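Local coordinates for beta-methylmalyl-CoA dehydratase (Chloroflexus aurantiacus, PDB 4E3E), which catalyses the reversible dehydration of (2R,3S)-beta-methylmalyl-CoA to 2-methylfumaryl-CoA (mesaconyl-CoA) in the glyoxylate assimilation cycle, at residues D319-D324 with D335-L340; R258-N263 with D287-W292. All coordinates share one frame; numbering follows the deposited sequence. Where two conformers were deposited one is given.

Contact 1 (D319-D324 with D335-L340); sequences DRPCHD and DPAVVL
At the edge of the imidazole of His323, close to the ring plane, stands the carboxylate of Asp335, and the two flat groups are turned 52° against each other. The ring donates through NE2 to OD1 of Asp335, 2.7 Å away, in a His-carboxylate hydrogen bond that is short but bent, with an angle of 143° at the hydrogen. OD1 lies a little off the imidazole plane, and the nitrogen reaches it from above the plane of the carboxylate. His323 is exposed and poorly ordered, whereas Asp335 is buried. With CG of Asp335 anti to the backbone N (chi1 -175°), the carboxylate is carried out to meet the ring arriving from the opposite direction. Its other oxygen turns back to its own chain: OD2 accepts from the backbone N of Ala337 at 2.8 Å through its anti lone pair, forming an Asx turn. The same residues make a type I beta turn from Asp335 to Val338, closed by Val338 N to Asp335 O at 2.9 Å, and the chain then enters strand 338-349. The contact thus draws together the two ends of the long connection between strands 307-318 and 338-349, adjacent antiparallel strands of the hot-dog-type sheet. Replacing Asp335 by an alanine is likely to leave the imidazole without this acceptor, free to turn, and the Ala337 N-H without the bond that closes the Asx turn. Beside the polar pair, the Pro321 ring lies against the methyl of Ala337, with CD 3.7 Å and CG 3.8 Å from Ala337 CB; Pro326 packs on the proline as well.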
loop_
_atom_site.group_PDB
_atom_site.type_symbol
_atom_site.label_atom_id
_atom_site.label_comp_id
_atom_site.label_asym_id
_atom_site.label_seq_id
_atom_site.Cartn_x
_atom_site.Cartn_y
_atom_site.Cartn_z
ATOM N N ASP A 319 11.581 -11.183 19.290
ATOM C CA ASP A 319 10.976 -11.442 20.552
ATOM C C ASP A 319 11.980 -11.282 21.666
ATOM O O ASP A 319 12.079 -12.121 22.518
ATOM C CB ASP A 319 10.367 -12.831 20.560
ATOM C CG ASP A 319 9.331 -13.021 19.487
ATOM O OD1 ASP A 319 8.817 -12.066 18.934
ATOM O OD2 ASP A 319 9.017 -14.160 19.189
ATOM N N ARG A 320 12.727 -10.198 21.627
ATOM C CA ARG A 320 13.902 -9.923 22.472
ATOM C C ARG A 320 14.014 -10.743 23.762
ATOM O O ARG A 320 13.119 -10.695 24.620
ATOM C CB ARG A 320 14.024 -8.422 22.779
ATOM C CG ARG A 320 13.263 -7.934 24.004
ATOM C CD ARG A 320 13.902 -6.660 24.522
ATOM N NE ARG A 320 15.325 -6.618 24.189
ATOM C CZ ARG A 320 16.127 -5.595 24.461
ATOM N NH1 ARG A 320 15.647 -4.523 25.079
ATOM N NH2 ARG A 320 17.410 -5.641 24.117
ATOM N N PRO A 321 15.125 -11.496 23.910
ATOM C CA PRO A 321 15.346 -12.295 25.122
ATOM C C PRO A 321 15.732 -11.436 26.340
ATOM O O PRO A 321 15.794 -10.200 26.232
ATOM C CB PRO A 321 16.491 -13.234 24.717
ATOM C CG PRO A 321 17.237 -12.488 23.671
ATOM C CD PRO A 321 16.209 -11.682 22.922
ATOM N N CYS A 322 15.954 -12.070 27.476
ATOM C CA CYS A 322 16.281 -11.349 28.697
ATOM C C CYS A 322 17.631 -10.577 28.810
ATOM O O CYS A 322 17.617 -9.416 29.179
ATOM C CB CYS A 322 16.028 -12.289 29.879
ATOM S SG CYS A 322 14.627 -13.407 29.598
ATOM N N HIS A 323 18.764 -11.171 28.432
ATOM C CA HIS A 323 20.049 -10.470 28.339
ATOM C C HIS A 323 20.027 -9.379 27.300
ATOM O O HIS A 323 19.607 -9.601 26.158
ATOM C CB HIS A 323 21.173 -11.468 28.050
ATOM C CG HIS A 323 20.866 -12.420 26.911
ATOM N ND1 HIS A 323 20.081 -13.508 27.065
ATOM C CD2 HIS A 323 21.261 -12.408 25.572
ATOM C CE1 HIS A 323 19.979 -14.158 25.889
ATOM N NE2 HIS A 323 20.704 -13.485 24.976
ATOM N N ASP A 324 20.454 -8.182 27.696
ATOM C CA ASP A 324 20.534 -7.045 26.780
ATOM C C ASP A 324 21.635 -7.212 25.731
ATOM O O ASP A 324 22.621 -7.933 25.945
ATOM C CB ASP A 324 20.713 -5.729 27.543
ATOM C CG ASP A 324 19.448 -4.884 27.558
ATOM O OD1 ASP A 324 18.392 -5.378 28.017
ATOM O OD2 ASP A 324 19.514 -3.718 27.110
ATOM N N ASP A 335 23.443 -15.953 18.985
ATOM C CA ASP A 335 22.295 -16.222 19.846
ATOM C C ASP A 335 21.096 -16.619 18.970
ATOM O O ASP A 335 20.879 -15.996 17.930
ATOM C CB ASP A 335 21.996 -14.949 20.648
ATOM C CG ASP A 335 20.899 -15.135 21.673
ATOM O OD1 ASP A 335 21.219 -15.176 22.878
ATOM O OD2 ASP A 335 19.717 -15.232 21.279
ATOM N N PRO A 336 20.323 -17.658 19.379
ATOM C CA PRO A 336 19.200 -18.114 18.547
ATOM C C PRO A 336 18.203 -16.996 18.228
ATOM O O PRO A 336 17.488 -17.085 17.229
ATOM C CB PRO A 336 18.525 -19.213 19.392
ATOM C CG PRO A 336 19.209 -19.221 20.726
ATOM C CD PRO A 336 20.532 -18.522 20.554
ATOM N N ALA A 337 18.173 -15.950 19.057
ATOM C CA ALA A 337 17.228 -14.841 18.887
ATOM C C ALA A 337 17.653 -13.822 17.824
ATOM O O ALA A 337 16.821 -13.028 17.357
ATOM C CB ALA A 337 16.983 -14.146 20.225
ATOM N N VAL A 338 18.930 -13.843 17.437
ATOM C CA VAL A 338 19.463 -12.861 16.484
ATOM C C VAL A 338 19.156 -13.260 15.030
ATOM O O VAL A 338 19.489 -14.381 14.599
ATOM C CB VAL A 338 20.986 -12.648 16.668
ATOM C CG1 VAL A 338 21.535 -11.720 15.587
ATOM C CG2 VAL A 338 21.290 -12.084 18.050
ATOM N N VAL A 339 18.557 -12.335 14.272
ATOM C CA VAL A 339 18.133 -12.615 12.892
ATOM C C VAL A 339 18.920 -11.811 11.865
ATOM O O VAL A 339 18.952 -12.171 10.679
ATOM C CB VAL A 339 16.603 -12.417 12.673
ATOM C CG1 VAL A 339 15.798 -13.446 13.493
ATOM C CG2 VAL A 339 16.176 -10.971 12.956
ATOM N N LEU A 340 19.564 -10.743 12.327
ATOM C CA LEU A 340 20.294 -9.846 11.430
ATOM C C LEU A 340 21.517 -9.295 12.132
ATOM O O LEU A 340 21.417 -8.830 13.266
ATOM C CB LEU A 340 19.413 -8.677 11.018
ATOM C CG LEU A 340 20.102 -7.693 10.058
ATOM C CD1 LEU A 340 20.323 -8.372 8.707
ATOM C CD2 LEU A 340 19.308 -6.387 9.924
#

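Contact 2 (R258-N263 with D287-W292); sequences RSLSFN and DTIYAW
Leu260 and Ala291 mark the nearest backbone approach, 6.6 Å between CA atoms, where helix 258-263 passes over strand 288-292 at a signed crossing angle of -54° with the axes 7.9 Å apart. One methyl does the touching: CD1 of Leu260 comes down on the strand, 3.6 Å from the carbonyl O of Ile289 and 3.9 Å from CB of Ala291. Because CG of Leu260 lies anti to the carbonyl carbon (chi1 -66°), the branched end is carried out from the helix toward the strand. Ile289 adds a looser contact, its CG2 4.3 Å from that same methyl, while the end of its side chain leads away, and the residue also packs on Ile213 and Ala316. Along the strand, Ile289 and Ala291 set out toward the helix and Tyr290 away from it; the Tyr290 hydroxyl is hydrogen-bonded to ND2 of Asn234 of the second subunit. On the helix, the Ser261 hydroxyl is turned back to the Arg258 carbonyl, OG to O 2.6 Å. This is the helix-on-sheet packing of the hot-dog fold. Since no hydrogen bond crosses between the segments and all four touching residues are buried, the pairing rests on van der Waals contact of one leucine methyl with the strand backbone and with side-chain carbons of Ile289 and Ala291.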
loop_
_atom_site.group_PDB
_atom_site.type_symbol
_atom_site.label_atom_id
_atom_site.label_comp_id
_atom_site.label_asym_id
_atom_site.label_seq_id
_atom_site.Cartn_x
_atom_site.Cartn_y
_atom_site.Cartn_z
ATOM N N ARG A 258 16.559 -0.524 10.378
ATOM C CA ARG A 258 16.918 0.851 10.088
ATOM C C ARG A 258 15.831 1.801 10.608
ATOM O O ARG A 258 16.141 2.820 11.255
ATOM C CB ARG A 258 17.171 1.027 8.586
ATOM C CG ARG A 258 17.264 2.472 8.077
ATOM C CD ARG A 258 18.451 3.299 8.581
ATOM N NE ARG A 258 18.497 4.559 7.812
ATOM C CZ ARG A 258 19.152 5.661 8.161
ATOM N NH1 ARG A 258 19.877 5.710 9.291
ATOM N NH2 ARG A 258 19.092 6.724 7.363
ATOM N N SER A 259 14.563 1.465 10.341
ATOM C CA SER A 259 13.461 2.280 10.821
ATOM C C SER A 259 13.488 2.397 12.352
ATOM O O SER A 259 13.449 3.499 12.885
ATOM C CB SER A 259 12.128 1.718 10.349
ATOM O OG SER A 259 11.100 2.576 10.788
ATOM N N LEU A 260 13.585 1.265 13.050
ATOM C CA LEU A 260 13.677 1.256 14.506
ATOM C C LEU A 260 14.871 2.050 15.044
ATOM O O LEU A 260 14.784 2.683 16.108
ATOM C CB LEU A 260 13.812 -0.185 14.999
ATOM C CG LEU A 260 12.640 -1.135 14.788
ATOM C CD1 LEU A 260 13.059 -2.553 15.144
ATOM C CD2 LEU A 260 11.417 -0.698 15.588
ATOM N N SER A 261 15.990 2.005 14.318
ATOM C CA SER A 261 17.197 2.738 14.707
ATOM C C SER A 261 16.981 4.261 14.819
ATOM O O SER A 261 17.780 4.941 15.480
ATOM C CB SER A 261 18.370 2.436 13.762
ATOM O OG SER A 261 18.340 3.289 12.620
ATOM N N PHE A 262 15.916 4.785 14.191
ATOM C CA PHE A 262 15.558 6.217 14.338
ATOM C C PHE A 262 15.516 6.628 15.813
ATOM O O PHE A 262 15.891 7.746 16.162
ATOM C CB PHE A 262 14.213 6.571 13.688
ATOM C CG PHE A 262 13.879 8.071 13.751
ATOM C CD1 PHE A 262 14.374 8.954 12.797
ATOM C CD2 PHE A 262 13.096 8.584 14.783
ATOM C CE1 PHE A 262 14.091 10.311 12.859
ATOM C CE2 PHE A 262 12.805 9.940 14.860
ATOM C CZ PHE A 262 13.301 10.810 13.893
ATOM N N ASN A 263 15.043 5.722 16.670
ATOM C CA ASN A 263 15.076 5.942 18.096
ATOM C C ASN A 263 16.506 5.734 18.584
ATOM O O ASN A 263 16.869 4.634 19.013
ATOM C CB ASN A 263 14.105 4.990 18.834
ATOM C CG ASN A 263 13.944 5.361 20.296
ATOM O OD1 ASN A 263 14.279 6.477 20.696
ATOM N ND2 ASN A 263 13.433 4.430 21.108
ATOM N N ASP A 287 6.637 -12.964 14.137
ATOM C CA ASP A 287 7.806 -12.578 14.904
ATOM C C ASP A 287 7.778 -11.090 15.182
ATOM O O ASP A 287 7.438 -10.282 14.301
ATOM C CB ASP A 287 9.091 -12.930 14.151
ATOM C CG ASP A 287 9.353 -14.442 14.096
ATOM O OD1 ASP A 287 8.771 -15.205 14.897
ATOM O OD2 ASP A 287 10.161 -14.873 13.245
ATOM N N THR A 288 8.162 -10.709 16.393
ATOM C CA THR A 288 8.336 -9.270 16.700
ATOM C C THR A 288 9.811 -8.866 16.652
ATOM O O THR A 288 10.633 -9.416 17.383
ATOM C CB THR A 288 7.713 -8.932 18.065
ATOM O OG1 THR A 288 6.349 -9.367 18.060
ATOM C CG2 THR A 288 7.769 -7.432 18.362
ATOM N N ILE A 289 10.136 -7.889 15.800
ATOM C CA ILE A 289 11.514 -7.510 15.565
ATOM C C ILE A 289 11.901 -6.331 16.465
ATOM O O ILE A 289 11.181 -5.313 16.521
ATOM C CB ILE A 289 11.753 -7.097 14.083
ATOM C CG1 ILE A 289 11.408 -8.252 13.111
ATOM C CG2 ILE A 289 13.193 -6.637 13.883
ATOM C CD1 ILE A 289 12.005 -9.622 13.487
ATOM N N TYR A 290 13.035 -6.483 17.154
ATOM C CA TYR A 290 13.662 -5.415 17.932
ATOM C C TYR A 290 15.052 -5.178 17.376
ATOM O O TYR A 290 15.583 -6.017 16.649
ATOM C CB TYR A 290 13.836 -5.856 19.370
ATOM C CG TYR A 290 12.569 -6.074 20.135
ATOM C CD1 TYR A 290 11.908 -7.311 20.103
ATOM C CD2 TYR A 290 12.051 -5.061 20.943
ATOM C CE1 TYR A 290 10.751 -7.522 20.844
ATOM C CE2 TYR A 290 10.899 -5.258 21.688
ATOM C CZ TYR A 290 10.252 -6.483 21.631
ATOM O OH TYR A 290 9.120 -6.660 22.373
ATOM N N ALA A 291 15.660 -4.053 17.730
ATOM C CA ALA A 291 16.988 -3.740 17.226
ATOM C C ALA A 291 17.836 -3.037 18.281
ATOM O O ALA A 291 17.314 -2.332 19.158
ATOM C CB ALA A 291 16.896 -2.892 15.954
ATOM N N TRP A 292 19.142 -3.267 18.204
ATOM C CA TRP A 292 20.114 -2.450 18.919
ATOM C C TRP A 292 21.320 -2.192 18.051
ATOM O O TRP A 292 21.615 -2.959 17.129
ATOM C CB TRP A 292 20.490 -3.077 20.266
ATOM C CG TRP A 292 21.250 -4.378 20.164
ATOM C CD1 TRP A 292 20.733 -5.677 20.121
ATOM C CD2 TRP A 292 22.702 -4.545 20.094
ATOM N NE1 TRP A 292 21.745 -6.605 20.036
ATOM C CE2 TRP A 292 22.950 -5.991 20.010
ATOM C CE3 TRP A 292 23.785 -3.670 20.085
ATOM C CZ2 TRP A 292 24.229 -6.511 19.929
ATOM C CZ3 TRP A 292 25.076 -4.209 20.008
ATOM C CH2 TRP A 292 25.290 -5.594 19.930
#

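Both segments of contact 2 precede those of contact 1 in the sequence, and the centres of the two contacts lie about 12 Å apart. Both reach one antiparallel sheet, in which strand 307-318 runs between strands 288-300 and 338-349. Contact 2 sets helix 250-265 on this sheet, while contact 1 closes the base of the connection between strands 307-318 and 338-349. They meet directly where Asp319 N probably hydrogen-bonds to Thr288 O, at 2.8 Å, and where Arg320 packs against the Tyr290 ring. Each also touches the second subunit, so core packing, the loop and what is probably part of the homodimer interface are joined within a small region, away from the residues thought to bind substrate.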